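PDB 1WYD: hypothetical aspartyl-tRNA synthetase from Sulfolobus tokodaii, which probably charges both tRNA(Asp) and tRNA(Asn) with L-aspartate, which it first activates with ATP to aspartyl-adenylate. Local coordinates for residues L45-I59 against A81-L94. Numbering follows the deposited sequence.
Sequences LGQVVVDKNSSAFGI and APRGIELHAEEITL
The guanidinium of Arg-83 meets Leu-45 edge-on: NH2 gives a hydrogen bond to Leu-45 O at 2.8 Å, with the oxygen near the guanidinium plane but the donor standing well above the carbonyl plane. A water accepts hydrogen bonds from this NH2 and from Leu-45 N, bridging the two donors. The other flat group, the His-88 ring, has CG2 of Val-49 coming at it obliquely, 4.1 Å from CD2, while the Glu-86 carboxylate lies at its edge, in plane, its OE2 accepting a hydrogen bond from NE2 modelled so short that its exact length is doubtful. Both segments belong to the OB-fold domain, where strand 45-50 runs parallel to strand 85-89, a pairing that helps close the five-stranded barrel of this fold. Leu-87 is gripped at both polar atoms: its N binds Gln-47 O, and its O accepts Val-49 N at 2.7 Å. Ala-89 N then reaches Val-49 O almost head-on, with an N-H...O angle of 174°. Val-48 and Leu-87 share the face that Trp-21 of strand 18-31 covers, their CB atoms 4.0 Å apart; Val-49 and His-88 share the other. On that second side, CG2 of Val-49 lies against the carboxylate of Glu-86, and Gln-47 runs alongside the same glutamate while its CB rests on CD of Pro-82. Beyond Ala-89 comes a classic beta bulge, Glu-90 and Glu-91 lying opposite Arg-72, which also forms a salt bridge with Glu-91. Strand 91-94 packs against the short, weakly bonded helix starting near Phe-57: Ala-56 CB touches Ile-92 CD1 at 3.7 Å, and Ile-59 lays CG2 on Ile-92 CB. Ser-54 ties the turn before this helix to the corner: swung away from its own N (chi1 -173°), OG donates to Ala-89 O at 2.9 Å and weakly caps Ala-56 N.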
ATOM      1  N   LEU B  45      -6.744  17.435 -22.511  1.00 45.72           N
ATOM      2  CA  LEU B  45      -6.322  17.867 -23.835  1.00 45.76           C
ATOM      3  C   LEU B  45      -6.738  19.295 -24.116  1.00 46.55           C
ATOM      4  O   LEU B  45      -7.922  19.629 -24.041  1.00 47.26           O
ATOM      5  CB  LEU B  45      -6.939  16.947 -24.881  1.00 45.16           C
ATOM      6  CG  LEU B  45      -6.582  15.474 -24.746  1.00 46.01           C
ATOM      7  CD1 LEU B  45      -7.572  14.592 -25.493  1.00 44.81           C
ATOM      8  CD2 LEU B  45      -5.119  15.222 -25.243  1.00 43.53           C
ATOM      9  N   GLY B  46      -5.770  20.143 -24.417  1.00 46.71           N
ATOM     10  CA  GLY B  46      -6.050  21.473 -24.892  1.00 47.99           C
ATOM     11  C   GLY B  46      -5.747  21.644 -26.368  1.00 48.72           C
ATOM     12  O   GLY B  46      -5.246  20.734 -27.018  1.00 49.05           O
ATOM     13  N   GLN B  47      -6.054  22.826 -26.894  1.00 49.96           N
ATOM     14  CA  GLN B  47      -5.815  23.164 -28.301  1.00 50.52           C
ATOM     15  C   GLN B  47      -4.936  24.388 -28.315  1.00 50.94           C
ATOM     16  O   GLN B  47      -5.280  25.393 -27.702  1.00 51.28           O
ATOM     17  CB  GLN B  47      -7.147  23.477 -29.015  1.00 50.71           C
ATOM     18  CG  GLN B  47      -7.055  23.868 -30.491  1.00 51.00           C
ATOM     19  CD  GLN B  47      -8.432  23.912 -31.169  1.00 51.77           C
ATOM     20  OE1 GLN B  47      -9.000  24.998 -31.386  1.00 49.78           O
ATOM     21  NE2 GLN B  47      -8.965  22.735 -31.508  1.00 50.65           N
ATOM     22  N   VAL B  48      -3.801  24.313 -28.992  1.00 51.44           N
ATOM     23  CA  VAL B  48      -2.996  25.499 -29.177  1.00 52.21           C
ATOM     24  C   VAL B  48      -2.913  25.840 -30.655  1.00 53.47           C
ATOM     25  O   VAL B  48      -2.917  24.956 -31.508  1.00 54.01           O
ATOM     26  CB  VAL B  48      -1.596  25.484 -28.389  1.00 52.31           C
ATOM     27  CG1 VAL B  48      -1.430  24.257 -27.516  1.00 52.27           C
ATOM     28  CG2 VAL B  48      -0.350  25.743 -29.271  1.00 49.84           C
ATOM     29  N   VAL B  49      -2.872  27.134 -30.943  1.00 55.17           N
ATOM     30  CA  VAL B  49      -2.743  27.641 -32.302  1.00 56.42           C
ATOM     31  C   VAL B  49      -1.411  28.410 -32.455  1.00 57.14           C
ATOM     32  O   VAL B  49      -0.969  29.117 -31.550  1.00 56.55           O
ATOM     33  CB  VAL B  49      -3.985  28.511 -32.705  1.00 56.50           C
ATOM     34  CG1 VAL B  49      -4.088  28.693 -34.231  1.00 57.27           C
ATOM     35  CG2 VAL B  49      -5.280  27.896 -32.187  1.00 56.24           C
ATOM     36  N   VAL B  50      -0.763  28.209 -33.594  1.00 58.97           N
ATOM     37  CA  VAL B  50       0.438  28.941 -33.965  1.00 61.32           C
ATOM     38  C   VAL B  50       0.149  29.488 -35.349  1.00 63.66           C
ATOM     39  O   VAL B  50       0.153  28.733 -36.327  1.00 63.80           O
ATOM     40  CB  VAL B  50       1.703  28.031 -34.059  1.00 60.78           C
ATOM     41  CG1 VAL B  50       2.961  28.839 -33.823  1.00 59.31           C
ATOM     42  CG2 VAL B  50       1.638  26.863 -33.086  1.00 60.15           C
ATOM     43  N   ASP B  51      -0.131  30.788 -35.441  1.00 66.77           N
ATOM     44  CA  ASP B  51      -0.345  31.395 -36.749  1.00 69.37           C
ATOM     45  C   ASP B  51       0.985  31.698 -37.420  1.00 70.49           C
ATOM     46  O   ASP B  51       2.041  31.629 -36.783  1.00 70.20           O
ATOM     47  CB  ASP B  51      -1.315  32.602 -36.734  1.00 70.16           C
ATOM     48  CG  ASP B  51      -0.991  33.630 -35.669  1.00 73.02           C
ATOM     49  OD1 ASP B  51       0.204  33.988 -35.526  1.00 76.19           O
ATOM     50  OD2 ASP B  51      -1.886  34.160 -34.945  1.00 76.20           O
ATOM     51  N   LYS B  52       0.913  32.003 -38.714  1.00 72.13           N
ATOM     52  CA  LYS B  52       2.089  32.190 -39.555  1.00 73.74           C
ATOM     53  C   LYS B  52       3.122  33.172 -38.997  1.00 73.99           C
ATOM     54  O   LYS B  52       4.316  32.901 -39.057  1.00 74.31           O
ATOM     55  CB  LYS B  52       1.668  32.611 -40.980  1.00 74.07           C
ATOM     56  CG  LYS B  52       1.197  31.445 -41.874  1.00 76.30           C
ATOM     57  CD  LYS B  52       2.373  30.754 -42.613  1.00 79.48           C
ATOM     58  CE  LYS B  52       1.980  29.384 -43.207  1.00 80.31           C
ATOM     59  NZ  LYS B  52       3.093  28.729 -43.985  1.00 81.59           N
ATOM     60  N   ASN B  53       2.676  34.304 -38.467  1.00 74.52           N
ATOM     61  CA  ASN B  53       3.626  35.368 -38.142  1.00 75.60           C
ATOM     62  C   ASN B  53       4.152  35.364 -36.696  1.00 75.39           C
ATOM     63  O   ASN B  53       4.892  36.272 -36.299  1.00 75.58           O
ATOM     64  CB  ASN B  53       3.154  36.772 -38.624  1.00 76.26           C
ATOM     65  CG  ASN B  53       1.680  37.068 -38.304  1.00 78.98           C
ATOM     66  OD1 ASN B  53       0.816  36.188 -38.401  1.00 83.66           O
ATOM     67  ND2 ASN B  53       1.390  38.324 -37.926  1.00 80.36           N
ATOM     68  N   SER B  54       3.809  34.319 -35.934  1.00 74.73           N
ATOM     69  CA  SER B  54       4.360  34.110 -34.587  1.00 73.73           C
ATOM     70  C   SER B  54       5.840  33.661 -34.638  1.00 72.98           C
ATOM     71  O   SER B  54       6.259  33.016 -35.604  1.00 72.43           O
ATOM     72  CB  SER B  54       3.512  33.081 -33.831  1.00 73.71           C
ATOM     73  OG  SER B  54       3.922  32.966 -32.477  1.00 74.37           O
ATOM     74  N   SER B  55       6.630  34.006 -33.614  1.00 72.09           N
ATOM     75  CA  SER B  55       8.022  33.523 -33.542  1.00 71.39           C
ATOM     76  C   SER B  55       8.104  32.024 -33.192  1.00 70.39           C
ATOM     77  O   SER B  55       9.137  31.396 -33.404  1.00 70.39           O
ATOM     78  CB  SER B  55       8.918  34.368 -32.605  1.00 71.66           C
ATOM     79  OG  SER B  55       8.194  35.323 -31.829  1.00 72.73           O
ATOM     80  N   ALA B  56       7.003  31.456 -32.691  1.00 68.92           N
ATOM     81  CA  ALA B  56       6.921  30.022 -32.379  1.00 67.35           C
ATOM     82  C   ALA B  56       6.661  29.122 -33.601  1.00 66.40           C
ATOM     83  O   ALA B  56       6.724  27.889 -33.505  1.00 65.58           O
ATOM     84  CB  ALA B  56       5.854  29.773 -31.297  1.00 67.66           C
ATOM     85  N   PHE B  57       6.376  29.736 -34.749  1.00 65.28           N
ATOM     86  CA  PHE B  57       6.023  28.976 -35.941  1.00 64.03           C
ATOM     87  C   PHE B  57       7.166  28.071 -36.379  1.00 63.04           C
ATOM     88  O   PHE B  57       6.941  26.917 -36.737  1.00 63.63           O
ATOM     89  CB  PHE B  57       5.566  29.902 -37.081  1.00 64.13           C
ATOM     90  CG  PHE B  57       5.027  29.172 -38.288  1.00 64.37           C
ATOM     91  CD1 PHE B  57       3.926  28.312 -38.177  1.00 65.56           C
ATOM     92  CD2 PHE B  57       5.619  29.343 -39.528  1.00 64.56           C
ATOM     93  CE1 PHE B  57       3.422  27.630 -39.287  1.00 65.83           C
ATOM     94  CE2 PHE B  57       5.127  28.674 -40.646  1.00 65.40           C
ATOM     95  CZ  PHE B  57       4.022  27.818 -40.527  1.00 65.81           C
ATOM     96  N   GLY B  58       8.386  28.595 -36.323  1.00 61.81           N
ATOM     97  CA  GLY B  58       9.570  27.893 -36.788  1.00 60.50           C
ATOM     98  C   GLY B  58       9.804  26.590 -36.049  1.00 60.00           C
ATOM     99  O   GLY B  58       9.972  25.542 -36.676  1.00 59.84           O
ATOM    100  N   ILE B  59       9.798  26.646 -34.719  1.00 59.21           N
ATOM    101  CA  ILE B  59      10.025  25.445 -33.939  1.00 58.62           C
ATOM    102  C   ILE B  59       8.830  24.487 -34.048  1.00 58.28           C
ATOM    103  O   ILE B  59       9.020  23.293 -34.195  1.00 58.13           O
ATOM    104  CB  ILE B  59      10.493  25.766 -32.464  1.00 59.01           C
ATOM    105  CG1 ILE B  59      11.170  24.538 -31.821  1.00 57.84           C
ATOM    106  CG2 ILE B  59       9.353  26.375 -31.600  1.00 58.49           C
ATOM    107  CD1 ILE B  59      11.913  24.845 -30.537  1.00 56.43           C
ATOM    108  N   ALA B  81     -14.105  25.777 -29.611  1.00 75.24           N
ATOM    109  CA  ALA B  81     -12.875  25.149 -29.134  1.00 74.34           C
ATOM    110  C   ALA B  81     -13.089  24.406 -27.799  1.00 73.86           C
ATOM    111  O   ALA B  81     -14.055  24.702 -27.093  1.00 73.88           O
ATOM    112  CB  ALA B  81     -11.796  26.206 -28.990  1.00 74.24           C
ATOM    113  N   PRO B  82     -12.180  23.483 -27.437  1.00 73.14           N
ATOM    114  CA  PRO B  82     -12.347  22.638 -26.241  1.00 72.32           C
ATOM    115  C   PRO B  82     -12.548  23.459 -24.971  1.00 71.65           C
ATOM    116  O   PRO B  82     -11.784  24.415 -24.744  1.00 71.33           O
ATOM    117  CB  PRO B  82     -11.008  21.891 -26.150  1.00 72.09           C
ATOM    118  CG  PRO B  82     -10.469  21.904 -27.503  1.00 72.25           C
ATOM    119  CD  PRO B  82     -10.901  23.193 -28.118  1.00 73.15           C
ATOM    120  N   ARG B  83     -13.548  23.090 -24.165  1.00 70.57           N
ATOM    121  CA  ARG B  83     -13.855  23.822 -22.931  1.00 70.12           C
ATOM    122  C   ARG B  83     -14.023  25.321 -23.186  1.00 69.15           C
ATOM    123  O   ARG B  83     -13.913  26.134 -22.262  1.00 69.14           O
ATOM    124  CB  ARG B  83     -12.730  23.651 -21.917  1.00 70.42           C
ATOM    125  CG  ARG B  83     -12.740  22.390 -21.083  1.00 71.85           C
ATOM    126  CD  ARG B  83     -11.431  22.235 -20.289  1.00 74.02           C
ATOM    127  NE  ARG B  83     -10.462  21.453 -21.054  1.00 75.28           N
ATOM    128  CZ  ARG B  83     -10.187  20.179 -20.813  1.00 75.43           C
ATOM    129  NH1 ARG B  83     -10.782  19.544 -19.803  1.00 74.85           N
ATOM    130  NH2 ARG B  83      -9.307  19.543 -21.576  1.00 76.17           N
ATOM    131  N   GLY B  84     -14.246  25.681 -24.445  1.00 68.14           N
ATOM    132  CA  GLY B  84     -14.429  27.069 -24.831  1.00 67.26           C
ATOM    133  C   GLY B  84     -13.179  27.914 -25.035  1.00 66.24           C
ATOM    134  O   GLY B  84     -13.298  29.127 -25.216  1.00 66.75           O
ATOM    135  N   ILE B  85     -11.996  27.301 -25.023  1.00 65.00           N
ATOM    136  CA  ILE B  85     -10.760  28.057 -25.231  1.00 63.72           C
ATOM    137  C   ILE B  85      -9.701  27.391 -26.106  1.00 63.15           C
ATOM    138  O   ILE B  85      -9.793  26.214 -26.471  1.00 62.89           O
ATOM    139  CB  ILE B  85     -10.091  28.461 -23.892  1.00 63.78           C
ATOM    140  CG1 ILE B  85      -9.861  27.223 -23.011  1.00 62.87           C
ATOM    141  CG2 ILE B  85     -10.865  29.589 -23.200  1.00 63.83           C
ATOM    142  CD1 ILE B  85      -8.393  26.921 -22.797  1.00 62.64           C
ATOM    143  N   GLU B  86      -8.690  28.203 -26.409  1.00 62.19           N
ATOM    144  CA  GLU B  86      -7.482  27.795 -27.084  1.00 61.54           C
ATOM    145  C   GLU B  86      -6.370  28.777 -26.706  1.00 60.89           C
ATOM    146  O   GLU B  86      -6.638  29.926 -26.352  1.00 59.86           O
ATOM    147  CB  GLU B  86      -7.678  27.743 -28.608  1.00 61.55           C
ATOM    148  CG  GLU B  86      -8.620  28.785 -29.181  1.00 62.22           C
ATOM    149  CD  GLU B  86      -8.471  28.960 -30.681  1.00 63.67           C
ATOM    150  OE1 GLU B  86      -8.774  28.004 -31.446  1.00 61.89           O
ATOM    151  OE2 GLU B  86      -8.049  30.071 -31.091  1.00 65.14           O
ATOM    152  N   LEU B  87      -5.130  28.289 -26.790  1.00 60.58           N
ATOM    153  CA  LEU B  87      -3.922  29.034 -26.486  1.00 59.91           C
ATOM    154  C   LEU B  87      -3.288  29.459 -27.788  1.00 60.56           C
ATOM    155  O   LEU B  87      -3.018  28.619 -28.643  1.00 60.42           O
ATOM    156  CB  LEU B  87      -2.943  28.116 -25.763  1.00 59.71           C
ATOM    157  CG  LEU B  87      -2.102  28.587 -24.572  1.00 57.86           C
ATOM    158  CD1 LEU B  87      -0.832  27.827 -24.543  1.00 53.31           C
ATOM    159  CD2 LEU B  87      -1.846  30.066 -24.601  1.00 53.01           C
ATOM    160  N   HIS B  88      -3.029  30.755 -27.942  1.00 61.11           N
ATOM    161  CA  HIS B  88      -2.407  31.263 -29.156  1.00 61.82           C
ATOM    162  C   HIS B  88      -0.922  31.362 -28.893  1.00 61.54           C
ATOM    163  O   HIS B  88      -0.480  32.205 -28.131  1.00 62.03           O
ATOM    164  CB  HIS B  88      -3.029  32.605 -29.562  1.00 62.38           C
ATOM    165  CG  HIS B  88      -4.366  32.465 -30.235  1.00 65.56           C
ATOM    166  ND1 HIS B  88      -4.871  33.415 -31.101  1.00 66.59           N
ATOM    167  CD2 HIS B  88      -5.301  31.481 -30.174  1.00 67.20           C
ATOM    168  CE1 HIS B  88      -6.055  33.025 -31.539  1.00 67.31           C
ATOM    169  NE2 HIS B  88      -6.338  31.854 -30.995  1.00 68.16           N
ATOM    170  N   ALA B  89      -0.142  30.481 -29.497  1.00 61.50           N
ATOM    171  CA  ALA B  89       1.239  30.326 -29.059  1.00 61.49           C
ATOM    172  C   ALA B  89       2.115  31.536 -29.404  1.00 61.97           C
ATOM    173  O   ALA B  89       1.990  32.111 -30.507  1.00 62.48           O
ATOM    174  CB  ALA B  89       1.826  29.060 -29.614  1.00 60.97           C
ATOM    175  N   GLU B  90       2.990  31.918 -28.470  1.00 61.58           N
ATOM    176  CA  GLU B  90       3.982  32.964 -28.722  1.00 62.16           C
ATOM    177  C   GLU B  90       5.397  32.396 -28.640  1.00 61.41           C
ATOM    178  O   GLU B  90       6.314  32.841 -29.349  1.00 61.09           O
ATOM    179  CB  GLU B  90       3.826  34.128 -27.732  1.00 62.91           C
ATOM    180  CG  GLU B  90       2.455  34.805 -27.744  1.00 66.93           C
ATOM    181  CD  GLU B  90       2.258  35.799 -28.893  1.00 72.45           C
ATOM    182  OE1 GLU B  90       3.174  36.608 -29.183  1.00 74.39           O
ATOM    183  OE2 GLU B  90       1.168  35.779 -29.514  1.00 75.92           O
ATOM    184  N   GLU B  91       5.565  31.410 -27.761  1.00 60.61           N
ATOM    185  CA  GLU B  91       6.859  30.769 -27.539  1.00 59.55           C
ATOM    186  C   GLU B  91       6.659  29.315 -27.160  1.00 58.12           C
ATOM    187  O   GLU B  91       5.793  29.006 -26.331  1.00 57.42           O
ATOM    188  CB  GLU B  91       7.645  31.486 -26.444  1.00 59.91           C
ATOM    189  CG  GLU B  91       9.130  31.169 -26.460  1.00 61.42           C
ATOM    190  CD  GLU B  91       9.901  31.880 -25.357  1.00 64.02           C
ATOM    191  OE1 GLU B  91      11.143  31.763 -25.338  1.00 62.28           O
ATOM    192  OE2 GLU B  91       9.273  32.557 -24.510  1.00 66.35           O
ATOM    193  N   ILE B  92       7.462  28.445 -27.783  1.00 56.18           N
ATOM    194  CA  ILE B  92       7.458  27.024 -27.520  1.00 54.72           C
ATOM    195  C   ILE B  92       8.892  26.548 -27.274  1.00 55.46           C
ATOM    196  O   ILE B  92       9.813  26.822 -28.059  1.00 55.42           O
ATOM    197  CB  ILE B  92       6.779  26.229 -28.695  1.00 55.06           C
ATOM    198  CG1 ILE B  92       5.249  26.443 -28.706  1.00 52.36           C
ATOM    199  CG2 ILE B  92       7.151  24.710 -28.666  1.00 51.14           C
ATOM    200  CD1 ILE B  92       4.622  26.453 -30.107  1.00 47.36           C
ATOM    201  N   THR B  93       9.078  25.847 -26.167  1.00 55.12           N
ATOM    202  CA  THR B  93      10.357  25.245 -25.860  1.00 55.37           C
ATOM    203  C   THR B  93      10.263  23.725 -25.951  1.00 54.82           C
ATOM    204  O   THR B  93       9.300  23.118 -25.466  1.00 55.06           O
ATOM    205  CB  THR B  93      10.801  25.676 -24.467  1.00 55.92           C
ATOM    206  OG1 THR B  93      10.603  27.090 -24.344  1.00 56.50           O
ATOM    207  CG2 THR B  93      12.321  25.481 -24.306  1.00 56.77           C
ATOM    208  N   LEU B  94      11.253  23.131 -26.606  1.00 54.02           N
ATOM    209  CA  LEU B  94      11.374  21.689 -26.746  1.00 53.22           C
ATOM    210  C   LEU B  94      12.108  21.139 -25.522  1.00 53.20           C
ATOM    211  O   LEU B  94      13.300  21.420 -25.319  1.00 53.44           O
ATOM    212  CB  LEU B  94      12.158  21.367 -28.008  1.00 52.60           C
ATOM    213  CG  LEU B  94      11.797  20.238 -28.974  1.00 53.07           C
ATOM    214  CD1 LEU B  94      13.054  19.889 -29.753  1.00 53.18           C
ATOM    215  CD2 LEU B  94      11.249  19.016 -28.261  1.00 50.65           C
TER
HETATM  216  O   HOH W   1      -9.457  16.480 -22.118  1.00 43.76           O